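Local coordinates for integral membrane indolylacetylinositol arabinosyltransferase EmbC (Mycolicibacterium smegmatis, PDB 7BVE), which binds the drug ethambutol and probably transfers arabinose units onto the growing arabinan of the mycobacterial cell wall, at residues Gly727-Asp735 with Gly968-Pro976; Asp959-Val967 with Glu985-Pro993. One frame throughout, in Å; residues are numbered along the deposited sequence.

Contact 1: residues Gly727-Asp735 with Gly968-Pro976; sequences GKTCGLAND and GLAFPCQRP
Leu732 and Ala970 join two irregular backbones by one hydrogen bond, from Leu732 N to Ala970 O at 2.9 Å, nearly straight at 173° about the hydrogen. Just before it, Gly731 turns through positive phi (91°), a conformation that glycine accepts readily, and with no side chain it brings its CA to 3.5 Å from the same Ala970 O. That oxygen therefore receives a conventional bond and a weaker CA-H...O contact. Cys730 and Cys973 form a disulfide across the same gap; the modelled SG of Cys730 is 2.8 Å from SG of Cys973, longer than a covalent bond, so the finer geometry of the bridge should not be pressed. Both loops belong to the C-terminal domain: Gly727-Asp735 leads from helix 717-723 into strand 736-738, and Gly968-Pro976 belongs to the loop joining strands 961-963 and 989-992. Buried Phe971 supplies the large apolar surface. Its CZ lies 4.1 Å from Leu732 CD2, reached obliquely, and its CD1 is 4.2 Å from Ala733 CB. With chi1 at -173°, Leu732 swings CG away from its own backbone N, and this carries the branched end to the ring. Ala733 CB rests against both the ring and the Gln974 amide, whose OE1 lies at the ring edge, in its plane, while Gln974 NE2 is hydrogen-bonded to Gln952 of helix 951-954.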
ATOM      1  N   GLY A 727       4.495  37.294 -26.986  1.00 19.11           N
ATOM      2  CA  GLY A 727       3.588  37.849 -25.998  1.00 19.11           C
ATOM      3  C   GLY A 727       2.763  36.731 -25.393  1.00 19.11           C
ATOM      4  O   GLY A 727       3.145  35.572 -25.461  1.00 19.11           O
ATOM      5  N   LYS A 728       1.625  37.092 -24.796  1.00 20.57           N
ATOM      6  CA  LYS A 728       0.630  36.153 -24.256  1.00 20.57           C
ATOM      7  C   LYS A 728       1.232  35.197 -23.225  1.00 20.57           C
ATOM      8  O   LYS A 728       1.209  33.977 -23.380  1.00 20.57           O
ATOM      9  CB  LYS A 728      -0.057  35.371 -25.379  1.00 20.57           C
ATOM     10  CG  LYS A 728      -1.009  36.191 -26.211  1.00 20.57           C
ATOM     11  CD  LYS A 728      -1.731  35.331 -27.227  1.00 20.57           C
ATOM     12  CE  LYS A 728      -0.816  34.980 -28.383  1.00 20.57           C
ATOM     13  NZ  LYS A 728      -1.526  34.264 -29.473  1.00 20.57           N
ATOM     14  N   THR A 729       1.782  35.775 -22.161  1.00 19.65           N
ATOM     15  CA  THR A 729       2.483  35.006 -21.143  1.00 19.65           C
ATOM     16  C   THR A 729       1.641  34.786 -19.895  1.00 19.65           C
ATOM     17  O   THR A 729       2.197  34.591 -18.809  1.00 19.65           O
ATOM     18  CB  THR A 729       3.792  35.695 -20.762  1.00 19.65           C
ATOM     19  OG1 THR A 729       3.502  36.956 -20.151  1.00 19.65           O
ATOM     20  CG2 THR A 729       4.655  35.926 -21.987  1.00 19.65           C
ATOM     21  N   CYS A 730       0.314  34.842 -20.053  1.00 15.07           N
ATOM     22  CA  CYS A 730      -0.627  34.733 -18.905  1.00 15.07           C
ATOM     23  C   CYS A 730      -0.928  33.275 -18.537  1.00 15.07           C
ATOM     24  O   CYS A 730      -1.299  33.041 -17.370  1.00 15.07           O
ATOM     25  CB  CYS A 730      -1.934  35.457 -19.210  1.00 15.07           C
ATOM     26  SG  CYS A 730      -1.935  37.193 -18.694  1.00 15.07           S
ATOM     27  N   GLY A 731      -0.781  32.334 -19.475  1.00 15.07           N
ATOM     28  CA  GLY A 731      -1.105  30.956 -19.149  1.00 15.07           C
ATOM     29  C   GLY A 731      -2.544  30.592 -19.450  1.00 15.07           C
ATOM     30  O   GLY A 731      -3.083  30.899 -20.517  1.00 15.07           O
ATOM     31  N   LEU A 732      -3.177  29.925 -18.484  1.00 15.07           N
ATOM     32  CA  LEU A 732      -4.539  29.426 -18.619  1.00 15.07           C
ATOM     33  C   LEU A 732      -5.581  30.506 -18.378  1.00 15.07           C
ATOM     34  O   LEU A 732      -6.761  30.274 -18.627  1.00 15.07           O
ATOM     35  CB  LEU A 732      -4.715  28.236 -17.667  1.00 15.07           C
ATOM     36  CG  LEU A 732      -5.939  27.328 -17.595  1.00 15.07           C
ATOM     37  CD1 LEU A 732      -6.246  26.803 -18.953  1.00 15.07           C
ATOM     38  CD2 LEU A 732      -5.671  26.169 -16.675  1.00 15.07           C
ATOM     39  N   ALA A 733      -5.174  31.698 -17.954  1.00 15.07           N
ATOM     40  CA  ALA A 733      -6.119  32.753 -17.629  1.00 15.07           C
ATOM     41  C   ALA A 733      -6.743  33.405 -18.850  1.00 15.07           C
ATOM     42  O   ALA A 733      -7.726  34.129 -18.700  1.00 15.07           O
ATOM     43  CB  ALA A 733      -5.433  33.816 -16.788  1.00 15.07           C
ATOM     44  N   ASN A 734      -6.201  33.188 -20.044  1.00 15.07           N
ATOM     45  CA  ASN A 734      -6.816  33.703 -21.258  1.00 15.07           C
ATOM     46  C   ASN A 734      -7.852  32.765 -21.847  1.00 15.07           C
ATOM     47  O   ASN A 734      -8.644  33.192 -22.692  1.00 15.07           O
ATOM     48  CB  ASN A 734      -5.753  33.982 -22.319  1.00 15.07           C
ATOM     49  CG  ASN A 734      -4.894  35.165 -21.981  1.00 15.07           C
ATOM     50  OD1 ASN A 734      -3.701  35.030 -21.714  1.00 15.07           O
ATOM     51  ND2 ASN A 734      -5.494  36.347 -22.004  1.00 15.07           N
ATOM     52  N   ASP A 735      -7.863  31.507 -21.423  1.00 15.07           N
ATOM     53  CA  ASP A 735      -8.702  30.484 -22.015  1.00 15.07           C
ATOM     54  C   ASP A 735      -9.736  29.948 -21.044  1.00 15.07           C
ATOM     55  O   ASP A 735     -10.286  28.871 -21.267  1.00 15.07           O
ATOM     56  CB  ASP A 735      -7.822  29.367 -22.556  1.00 15.07           C
ATOM     57  CG  ASP A 735      -7.038  29.808 -23.769  1.00 15.07           C
ATOM     58  OD1 ASP A 735      -7.566  30.633 -24.537  1.00 15.07           O
ATOM     59  OD2 ASP A 735      -5.888  29.370 -23.952  1.00 15.07           O
ATOM     60  N   GLY A 968      -0.187  27.225  -9.846  1.00 15.07           N
ATOM     61  CA  GLY A 968       0.724  28.339  -9.707  1.00 15.07           C
ATOM     62  C   GLY A 968       1.509  28.657 -10.951  1.00 15.07           C
ATOM     63  O   GLY A 968       1.911  29.799 -11.169  1.00 15.07           O
ATOM     64  N   LEU A 969       1.730  27.643 -11.776  1.00 15.07           N
ATOM     65  CA  LEU A 969       2.510  27.792 -12.988  1.00 15.07           C
ATOM     66  C   LEU A 969       1.619  27.897 -14.215  1.00 15.07           C
ATOM     67  O   LEU A 969       2.099  28.295 -15.280  1.00 15.07           O
ATOM     68  CB  LEU A 969       3.476  26.611 -13.128  1.00 15.07           C
ATOM     69  CG  LEU A 969       4.728  26.761 -13.984  1.00 15.07           C
ATOM     70  CD1 LEU A 969       5.701  27.696 -13.296  1.00 15.07           C
ATOM     71  CD2 LEU A 969       5.370  25.426 -14.233  1.00 15.07           C
ATOM     72  N   ALA A 970       0.336  27.553 -14.087  1.00 15.07           N
ATOM     73  CA  ALA A 970      -0.653  27.809 -15.120  1.00 15.07           C
ATOM     74  C   ALA A 970      -1.292  29.175 -14.992  1.00 15.07           C
ATOM     75  O   ALA A 970      -1.854  29.675 -15.971  1.00 15.07           O
ATOM     76  CB  ALA A 970      -1.747  26.743 -15.083  1.00 15.07           C
ATOM     77  N   PHE A 971      -1.216  29.796 -13.815  1.00 15.07           N
ATOM     78  CA  PHE A 971      -1.734  31.141 -13.565  1.00 15.07           C
ATOM     79  C   PHE A 971      -0.590  32.031 -13.096  1.00 15.07           C
ATOM     80  O   PHE A 971      -0.477  32.324 -11.902  1.00 15.07           O
ATOM     81  CB  PHE A 971      -2.841  31.107 -12.514  1.00 15.07           C
ATOM     82  CG  PHE A 971      -4.074  30.392 -12.955  1.00 15.07           C
ATOM     83  CD1 PHE A 971      -5.054  31.050 -13.664  1.00 15.07           C
ATOM     84  CD2 PHE A 971      -4.239  29.054 -12.688  1.00 15.07           C
ATOM     85  CE1 PHE A 971      -6.170  30.395 -14.076  1.00 15.07           C
ATOM     86  CE2 PHE A 971      -5.357  28.397 -13.108  1.00 15.07           C
ATOM     87  CZ  PHE A 971      -6.320  29.069 -13.799  1.00 15.07           C
ATOM     88  N   PRO A 972       0.283  32.479 -14.003  1.00 15.07           N
ATOM     89  CA  PRO A 972       1.459  33.234 -13.568  1.00 15.07           C
ATOM     90  C   PRO A 972       1.285  34.742 -13.528  1.00 15.07           C
ATOM     91  O   PRO A 972       2.140  35.417 -12.946  1.00 15.07           O
ATOM     92  CB  PRO A 972       2.490  32.843 -14.623  1.00 15.07           C
ATOM     93  CG  PRO A 972       1.711  32.724 -15.835  1.00 15.07           C
ATOM     94  CD  PRO A 972       0.368  32.178 -15.443  1.00 15.07           C
ATOM     95  N   CYS A 973       0.196  35.256 -14.108  1.00 15.07           N
ATOM     96  CA  CYS A 973      -0.050  36.725 -14.148  1.00 15.07           C
ATOM     97  C   CYS A 973      -0.768  37.194 -12.876  1.00 15.07           C
ATOM     98  O   CYS A 973      -0.677  38.398 -12.559  1.00 15.07           O
ATOM     99  CB  CYS A 973      -0.883  37.101 -15.369  1.00 15.07           C
ATOM    100  SG  CYS A 973       0.109  37.385 -16.859  1.00 15.07           S
ATOM    101  N   GLN A 974      -1.450  36.279 -12.181  1.00 15.07           N
ATOM    102  CA  GLN A 974      -2.188  36.600 -10.968  1.00 15.07           C
ATOM    103  C   GLN A 974      -1.283  36.530  -9.753  1.00 15.07           C
ATOM    104  O   GLN A 974      -0.494  35.594  -9.611  1.00 15.07           O
ATOM    105  CB  GLN A 974      -3.371  35.651 -10.791  1.00 15.07           C
ATOM    106  CG  GLN A 974      -4.579  36.047 -11.603  1.00 15.07           C
ATOM    107  CD  GLN A 974      -4.477  35.670 -13.049  1.00 15.07           C
ATOM    108  OE1 GLN A 974      -3.771  34.740 -13.412  1.00 15.07           O
ATOM    109  NE2 GLN A 974      -5.141  36.430 -13.899  1.00 15.07           N
ATOM    110  N   ARG A 975      -1.415  37.521  -8.854  1.00 15.07           N
ATOM    111  CA  ARG A 975      -0.419  37.575  -7.801  1.00 15.07           C
ATOM    112  C   ARG A 975      -0.970  37.054  -6.481  1.00 15.07           C
ATOM    113  O   ARG A 975      -2.146  37.260  -6.173  1.00 15.07           O
ATOM    114  CB  ARG A 975       0.121  38.996  -7.602  1.00 15.07           C
ATOM    115  CG  ARG A 975      -0.826  40.016  -7.043  1.00 15.07           C
ATOM    116  CD  ARG A 975      -0.064  41.273  -6.713  1.00 15.07           C
ATOM    117  NE  ARG A 975      -0.901  42.287  -6.091  1.00 15.07           N
ATOM    118  CZ  ARG A 975      -1.112  42.376  -4.784  1.00 15.07           C
ATOM    119  NH1 ARG A 975      -1.885  43.332  -4.302  1.00 15.07           N
ATOM    120  NH2 ARG A 975      -0.550  41.508  -3.962  1.00 15.07           N
ATOM    121  N   PRO A 976      -0.165  36.342  -5.704  1.00 15.07           N
ATOM    122  CA  PRO A 976      -0.627  35.853  -4.406  1.00 15.07           C
ATOM    123  C   PRO A 976      -0.621  36.964  -3.367  1.00 15.07           C
ATOM    124  O   PRO A 976      -0.089  38.050  -3.580  1.00 15.07           O
ATOM    125  CB  PRO A 976       0.391  34.767  -4.069  1.00 15.07           C
ATOM    126  CG  PRO A 976       1.605  35.186  -4.769  1.00 15.07           C
ATOM    127  CD  PRO A 976       1.177  35.833  -6.025  1.00 15.07           C
TER

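Contact 2: residues Asp959-Val967 with Glu985-Pro993; sequences DPVMLDWLV and EVPKWRILP. With 95E (Ethambutol), chain G.
Arg990 runs across the carbonyl of Met962 and ends beside Asp964. Its CB lies 3.9 Å from Met962 O and its CG 3.6 Å from that oxygen; CD then carries the chain onward to NE, 3.8 Å from Asp964 OD1 in a long salt bridge, and at the tip NH2 is 3.8 Å from Asp964 OD2. CG anti to the backbone N (chi1 -178°) sends the chain over the Met962 carbonyl, and its extended form gives it the reach to Asp964. The carboxylate stands at the edge of the guanidinium with the two planes 66° apart; at this length the bridge is probably a loose charge attraction and not a paired, coplanar one. Leu992 CG lies over one guanidinium face, toward the rim. Behind this side chain, strands 961-963 and 989-992 run parallel, and 961-963 is an outermost strand of the mixed sheet of the C-terminal domain. Backbone bonds flank Arg990 on its two sides: Met962 N to Trp989 O at 3.1 Å and Ile991 N to Met962 O at 3.2 Å. On the face that carries Val961, Leu963 and Ile991, branched side chains pack together, Ile991 CD1 meeting Leu963 CD2 at 3.8 Å. Past the strand, Pro993 packs against Leu966. Trp965 CH2 lies 3.5 Å from ethambutol C13, the atom over one ring face toward its rim, while Trp965 NE1 is hydrogen-bonded to Asn1001 O and Leu966 CG backs the opposite face.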
ATOM      1  N   ASP A 959      -5.346  42.405  -7.886  1.00 16.99           N
ATOM      2  CA  ASP A 959      -6.034  41.939  -6.693  1.00 16.99           C
ATOM      3  C   ASP A 959      -5.270  40.783  -6.059  1.00 16.99           C
ATOM      4  O   ASP A 959      -4.668  39.978  -6.772  1.00 16.99           O
ATOM      5  CB  ASP A 959      -7.448  41.486  -7.035  1.00 16.99           C
ATOM      6  CG  ASP A 959      -8.344  42.627  -7.427  1.00 16.99           C
ATOM      7  OD1 ASP A 959      -8.119  43.752  -6.935  1.00 16.99           O
ATOM      8  OD2 ASP A 959      -9.271  42.404  -8.230  1.00 16.99           O
ATOM      9  N   PRO A 960      -5.268  40.675  -4.731  1.00 15.07           N
ATOM     10  CA  PRO A 960      -4.653  39.507  -4.095  1.00 15.07           C
ATOM     11  C   PRO A 960      -5.512  38.264  -4.275  1.00 15.07           C
ATOM     12  O   PRO A 960      -6.712  38.275  -4.004  1.00 15.07           O
ATOM     13  CB  PRO A 960      -4.546  39.921  -2.625  1.00 15.07           C
ATOM     14  CG  PRO A 960      -5.576  40.950  -2.451  1.00 15.07           C
ATOM     15  CD  PRO A 960      -5.668  41.686  -3.744  1.00 15.07           C
ATOM     16  N   VAL A 961      -4.884  37.197  -4.744  1.00 15.07           N
ATOM     17  CA  VAL A 961      -5.545  35.943  -5.065  1.00 15.07           C
ATOM     18  C   VAL A 961      -4.971  34.871  -4.156  1.00 15.07           C
ATOM     19  O   VAL A 961      -3.768  34.839  -3.899  1.00 15.07           O
ATOM     20  CB  VAL A 961      -5.342  35.581  -6.557  1.00 15.07           C
ATOM     21  CG1 VAL A 961      -6.022  34.290  -6.930  1.00 15.07           C
ATOM     22  CG2 VAL A 961      -5.842  36.690  -7.436  1.00 15.07           C
ATOM     23  N   MET A 962      -5.832  34.000  -3.650  1.00 15.07           N
ATOM     24  CA  MET A 962      -5.375  32.814  -2.940  1.00 15.07           C
ATOM     25  C   MET A 962      -5.226  31.677  -3.945  1.00 15.07           C
ATOM     26  O   MET A 962      -6.193  31.027  -4.328  1.00 15.07           O
ATOM     27  CB  MET A 962      -6.319  32.431  -1.817  1.00 15.07           C
ATOM     28  CG  MET A 962      -5.788  31.245  -1.090  1.00 15.07           C
ATOM     29  SD  MET A 962      -6.727  30.647   0.294  1.00 15.07           S
ATOM     30  CE  MET A 962      -5.766  29.177   0.593  1.00 15.07           C
ATOM     31  N   LEU A 963      -4.000  31.444  -4.380  1.00 15.07           N
ATOM     32  CA  LEU A 963      -3.700  30.328  -5.256  1.00 15.07           C
ATOM     33  C   LEU A 963      -3.440  29.083  -4.427  1.00 15.07           C
ATOM     34  O   LEU A 963      -2.901  29.156  -3.323  1.00 15.07           O
ATOM     35  CB  LEU A 963      -2.471  30.643  -6.104  1.00 15.07           C
ATOM     36  CG  LEU A 963      -2.586  31.790  -7.094  1.00 15.07           C
ATOM     37  CD1 LEU A 963      -1.234  32.151  -7.603  1.00 15.07           C
ATOM     38  CD2 LEU A 963      -3.452  31.358  -8.229  1.00 15.07           C
ATOM     39  N   ASP A 964      -3.816  27.932  -4.964  1.00 15.07           N
ATOM     40  CA  ASP A 964      -3.422  26.695  -4.316  1.00 15.07           C
ATOM     41  C   ASP A 964      -2.018  26.310  -4.758  1.00 15.07           C
ATOM     42  O   ASP A 964      -1.415  26.950  -5.618  1.00 15.07           O
ATOM     43  CB  ASP A 964      -4.412  25.580  -4.618  1.00 15.07           C
ATOM     44  CG  ASP A 964      -5.768  25.834  -3.999  1.00 15.07           C
ATOM     45  OD1 ASP A 964      -5.861  26.637  -3.050  1.00 15.07           O
ATOM     46  OD2 ASP A 964      -6.744  25.200  -4.423  1.00 15.07           O
ATOM     47  N   TRP A 965      -1.482  25.259  -4.155  1.00 15.07           N
ATOM     48  CA  TRP A 965      -0.086  24.944  -4.412  1.00 15.07           C
ATOM     49  C   TRP A 965       0.125  24.156  -5.694  1.00 15.07           C
ATOM     50  O   TRP A 965       1.273  23.885  -6.053  1.00 15.07           O
ATOM     51  CB  TRP A 965       0.520  24.202  -3.225  1.00 15.07           C
ATOM     52  CG  TRP A 965      -0.059  22.880  -2.909  1.00 15.07           C
ATOM     53  CD1 TRP A 965      -1.083  22.626  -2.064  1.00 15.07           C
ATOM     54  CD2 TRP A 965       0.378  21.613  -3.404  1.00 15.07           C
ATOM     55  NE1 TRP A 965      -1.330  21.284  -2.010  1.00 15.07           N
ATOM     56  CE2 TRP A 965      -0.443  20.638  -2.825  1.00 15.07           C
ATOM     57  CE3 TRP A 965       1.382  21.210  -4.288  1.00 15.07           C
ATOM     58  CZ2 TRP A 965      -0.297  19.289  -3.100  1.00 15.07           C
ATOM     59  CZ3 TRP A 965       1.523  19.875  -4.556  1.00 15.07           C
ATOM     60  CH2 TRP A 965       0.690  18.929  -3.967  1.00 15.07           C
ATOM     61  N   LEU A 966      -0.941  23.787  -6.391  1.00 15.07           N
ATOM     62  CA  LEU A 966      -0.858  23.257  -7.742  1.00 15.07           C
ATOM     63  C   LEU A 966      -1.049  24.329  -8.800  1.00 15.07           C
ATOM     64  O   LEU A 966      -0.317  24.354  -9.788  1.00 15.07           O
ATOM     65  CB  LEU A 966      -1.905  22.166  -7.941  1.00 15.07           C
ATOM     66  CG  LEU A 966      -1.684  20.819  -7.271  1.00 15.07           C
ATOM     67  CD1 LEU A 966      -2.940  20.015  -7.356  1.00 15.07           C
ATOM     68  CD2 LEU A 966      -0.592  20.089  -7.991  1.00 15.07           C
ATOM     69  N   VAL A 967      -1.995  25.238  -8.600  1.00 15.07           N
ATOM     70  CA  VAL A 967      -2.360  26.206  -9.637  1.00 15.07           C
ATOM     71  C   VAL A 967      -1.436  27.404  -9.455  1.00 15.07           C
ATOM     72  O   VAL A 967      -1.827  28.497  -9.042  1.00 15.07           O
ATOM     73  CB  VAL A 967      -3.846  26.564  -9.561  1.00 15.07           C
ATOM     74  CG1 VAL A 967      -4.621  25.417  -9.996  1.00 15.07           C
ATOM     75  CG2 VAL A 967      -4.292  26.773  -8.138  1.00 15.07           C
ATOM     76  N   GLU A 985      -2.294  39.642   4.146  1.00 15.07           N
ATOM     77  CA  GLU A 985      -3.184  40.471   3.347  1.00 15.07           C
ATOM     78  C   GLU A 985      -4.398  39.638   2.970  1.00 15.07           C
ATOM     79  O   GLU A 985      -4.259  38.472   2.596  1.00 15.07           O
ATOM     80  CB  GLU A 985      -2.477  40.977   2.095  1.00 15.07           C
ATOM     81  CG  GLU A 985      -3.253  41.997   1.320  1.00 15.07           C
ATOM     82  CD  GLU A 985      -2.544  42.415   0.058  1.00 15.07           C
ATOM     83  OE1 GLU A 985      -1.508  41.806  -0.267  1.00 15.07           O
ATOM     84  OE2 GLU A 985      -3.006  43.367  -0.601  1.00 15.07           O
ATOM     85  N   VAL A 986      -5.581  40.230   3.070  1.00 15.07           N
ATOM     86  CA  VAL A 986      -6.831  39.500   2.899  1.00 15.07           C
ATOM     87  C   VAL A 986      -7.090  39.302   1.411  1.00 15.07           C
ATOM     88  O   VAL A 986      -7.186  40.289   0.669  1.00 15.07           O
ATOM     89  CB  VAL A 986      -7.989  40.247   3.571  1.00 15.07           C
ATOM     90  CG1 VAL A 986      -9.260  39.459   3.453  1.00 15.07           C
ATOM     91  CG2 VAL A 986      -7.660  40.525   5.012  1.00 15.07           C
ATOM     92  N   PRO A 987      -7.204  38.069   0.929  1.00 15.07           N
ATOM     93  CA  PRO A 987      -7.423  37.842  -0.498  1.00 15.07           C
ATOM     94  C   PRO A 987      -8.859  38.137  -0.909  1.00 15.07           C
ATOM     95  O   PRO A 987      -9.752  38.318  -0.085  1.00 15.07           O
ATOM     96  CB  PRO A 987      -7.094  36.360  -0.660  1.00 15.07           C
ATOM     97  CG  PRO A 987      -7.354  35.780   0.633  1.00 15.07           C
ATOM     98  CD  PRO A 987      -6.990  36.805   1.646  1.00 15.07           C
ATOM     99  N   LYS A 988      -9.064  38.192  -2.224  1.00 15.07           N
ATOM    100  CA  LYS A 988     -10.372  38.458  -2.795  1.00 15.07           C
ATOM    101  C   LYS A 988     -10.901  37.334  -3.662  1.00 15.07           C
ATOM    102  O   LYS A 988     -12.099  37.319  -3.946  1.00 15.07           O
ATOM    103  CB  LYS A 988     -10.340  39.737  -3.638  1.00 15.07           C
ATOM    104  CG  LYS A 988     -10.054  40.983  -2.856  1.00 15.07           C
ATOM    105  CD  LYS A 988     -10.079  42.200  -3.751  1.00 15.07           C
ATOM    106  CE  LYS A 988      -9.665  43.452  -2.995  1.00 15.07           C
ATOM    107  NZ  LYS A 988     -10.652  43.839  -1.953  1.00 15.07           N
ATOM    108  N   TRP A 989     -10.052  36.406  -4.090  1.00 15.07           N
ATOM    109  CA  TRP A 989     -10.421  35.338  -5.000  1.00 15.07           C
ATOM    110  C   TRP A 989      -9.760  34.060  -4.517  1.00 15.07           C
ATOM    111  O   TRP A 989      -8.917  34.081  -3.625  1.00 15.07           O
ATOM    112  CB  TRP A 989      -9.983  35.657  -6.433  1.00 15.07           C
ATOM    113  CG  TRP A 989     -10.639  36.859  -7.040  1.00 15.07           C
ATOM    114  CD1 TRP A 989     -10.142  38.121  -7.095  1.00 15.07           C
ATOM    115  CD2 TRP A 989     -11.907  36.902  -7.692  1.00 15.07           C
ATOM    116  NE1 TRP A 989     -11.026  38.952  -7.729  1.00 15.07           N
ATOM    117  CE2 TRP A 989     -12.119  38.222  -8.107  1.00 15.07           C
ATOM    118  CE3 TRP A 989     -12.884  35.948  -7.965  1.00 15.07           C
ATOM    119  CZ2 TRP A 989     -13.263  38.611  -8.777  1.00 15.07           C
ATOM    120  CZ3 TRP A 989     -14.008  36.335  -8.632  1.00 15.07           C
ATOM    121  CH2 TRP A 989     -14.197  37.652  -9.025  1.00 15.07           C
ATOM    122  N   ARG A 990     -10.138  32.940  -5.111  1.00 15.07           N
ATOM    123  CA  ARG A 990      -9.467  31.678  -4.846  1.00 15.07           C
ATOM    124  C   ARG A 990      -9.567  30.803  -6.084  1.00 15.07           C
ATOM    125  O   ARG A 990     -10.633  30.711  -6.688  1.00 15.07           O
ATOM    126  CB  ARG A 990     -10.074  30.956  -3.649  1.00 15.07           C
ATOM    127  CG  ARG A 990      -9.363  29.680  -3.332  1.00 15.07           C
ATOM    128  CD  ARG A 990     -10.040  28.873  -2.282  1.00 15.07           C
ATOM    129  NE  ARG A 990      -9.454  27.541  -2.253  1.00 15.07           N
ATOM    130  CZ  ARG A 990      -9.918  26.534  -1.521  1.00 15.07           C
ATOM    131  NH1 ARG A 990     -10.984  26.704  -0.760  1.00 15.07           N
ATOM    132  NH2 ARG A 990      -9.323  25.354  -1.572  1.00 15.07           N
ATOM    133  N   ILE A 991      -8.465  30.163  -6.464  1.00 15.07           N
ATOM    134  CA  ILE A 991      -8.427  29.271  -7.615  1.00 15.07           C
ATOM    135  C   ILE A 991      -8.082  27.871  -7.130  1.00 15.07           C
ATOM    136  O   ILE A 991      -7.096  27.685  -6.413  1.00 15.07           O
ATOM    137  CB  ILE A 991      -7.423  29.763  -8.673  1.00 15.07           C
ATOM    138  CG1 ILE A 991      -7.858  31.123  -9.200  1.00 15.07           C
ATOM    139  CG2 ILE A 991      -7.349  28.810  -9.823  1.00 15.07           C
ATOM    140  CD1 ILE A 991      -6.826  31.822  -9.992  1.00 15.07           C
ATOM    141  N   LEU A 992      -8.891  26.895  -7.518  1.00 15.07           N
ATOM    142  CA  LEU A 992      -8.774  25.521  -7.065  1.00 15.07           C
ATOM    143  C   LEU A 992      -8.400  24.612  -8.229  1.00 15.07           C
ATOM    144  O   LEU A 992      -8.531  25.000  -9.393  1.00 15.07           O
ATOM    145  CB  LEU A 992     -10.092  25.027  -6.453  1.00 15.07           C
ATOM    146  CG  LEU A 992     -10.632  25.580  -5.140  1.00 15.07           C
ATOM    147  CD1 LEU A 992     -11.421  26.850  -5.350  1.00 15.07           C
ATOM    148  CD2 LEU A 992     -11.471  24.551  -4.470  1.00 15.07           C
ATOM    149  N   PRO A 993      -7.907  23.397  -7.953  1.00 15.70           N
ATOM    150  CA  PRO A 993      -7.834  22.377  -9.002  1.00 15.70           C
ATOM    151  C   PRO A 993      -9.181  21.720  -9.252  1.00 15.70           C
ATOM    152  O   PRO A 993     -10.201  22.166  -8.723  1.00 15.70           O
ATOM    153  CB  PRO A 993      -6.831  21.366  -8.440  1.00 15.70           C
ATOM    154  CG  PRO A 993      -6.097  22.087  -7.418  1.00 15.70           C
ATOM    155  CD  PRO A 993      -7.055  23.037  -6.816  1.00 15.70           C
TER
HETATM  156  C2  95E G1103       8.519  22.225   0.924  1.00 65.27           C
HETATM  157  O12 95E G1103       3.837  16.592  -3.333  1.00 65.27           O
HETATM  158  C11 95E G1103       4.737  17.117  -2.767  1.00 65.27           C
HETATM  159  C10 95E G1103       4.495  17.967  -1.520  1.00 65.27           C
HETATM  160  C13 95E G1103       3.018  18.314  -1.366  1.00 65.27           C
HETATM  161  C14 95E G1103       2.389  17.633  -0.155  1.00 65.27           C
HETATM  162  N9  95E G1103       5.253  19.196  -1.609  1.00 65.27           N
HETATM  163  C8  95E G1103       6.511  18.991  -0.928  1.00 65.27           C
HETATM  164  C7  95E G1103       6.895  20.248  -0.162  1.00 65.27           C
HETATM  165  N6  95E G1103       7.565  21.177  -1.041  1.00 65.27           N
HETATM  166  C3  95E G1103       8.809  21.542  -0.405  1.00 65.27           C
HETATM  167  O1  95E G1103       8.715  21.634   1.930  1.00 65.27           O
HETATM  168  C4  95E G1103       9.564  22.486  -1.323  1.00 65.27           C
HETATM  169  C5  95E G1103       9.287  22.138  -2.780  1.00 65.27           C

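Overall arrangement
The segments alternate along the chain: 727-735 of contact 1, 959-967 of contact 2, 968-976 of contact 1, then 985-993 of contact 2, all within the C-terminal domain. Their centres are about 13 Å apart. Residues 959-967 run directly into 968-976, so a single continuous piece of chain serves both contacts. They also touch directly: Arg975 O is 3.1 Å from Val961 N, a probable hydrogen bond, and Phe971 CE2 packs 3.9 Å from Ile991 CG2. Strand 736-738, which follows residues 727-735, belongs to the same mixed sheet as the strands of contact 2. The disulfide ties the loop after helix 717-723 to a loop whose Cys973 is eight residues beyond Trp965, which contacts ethambutol.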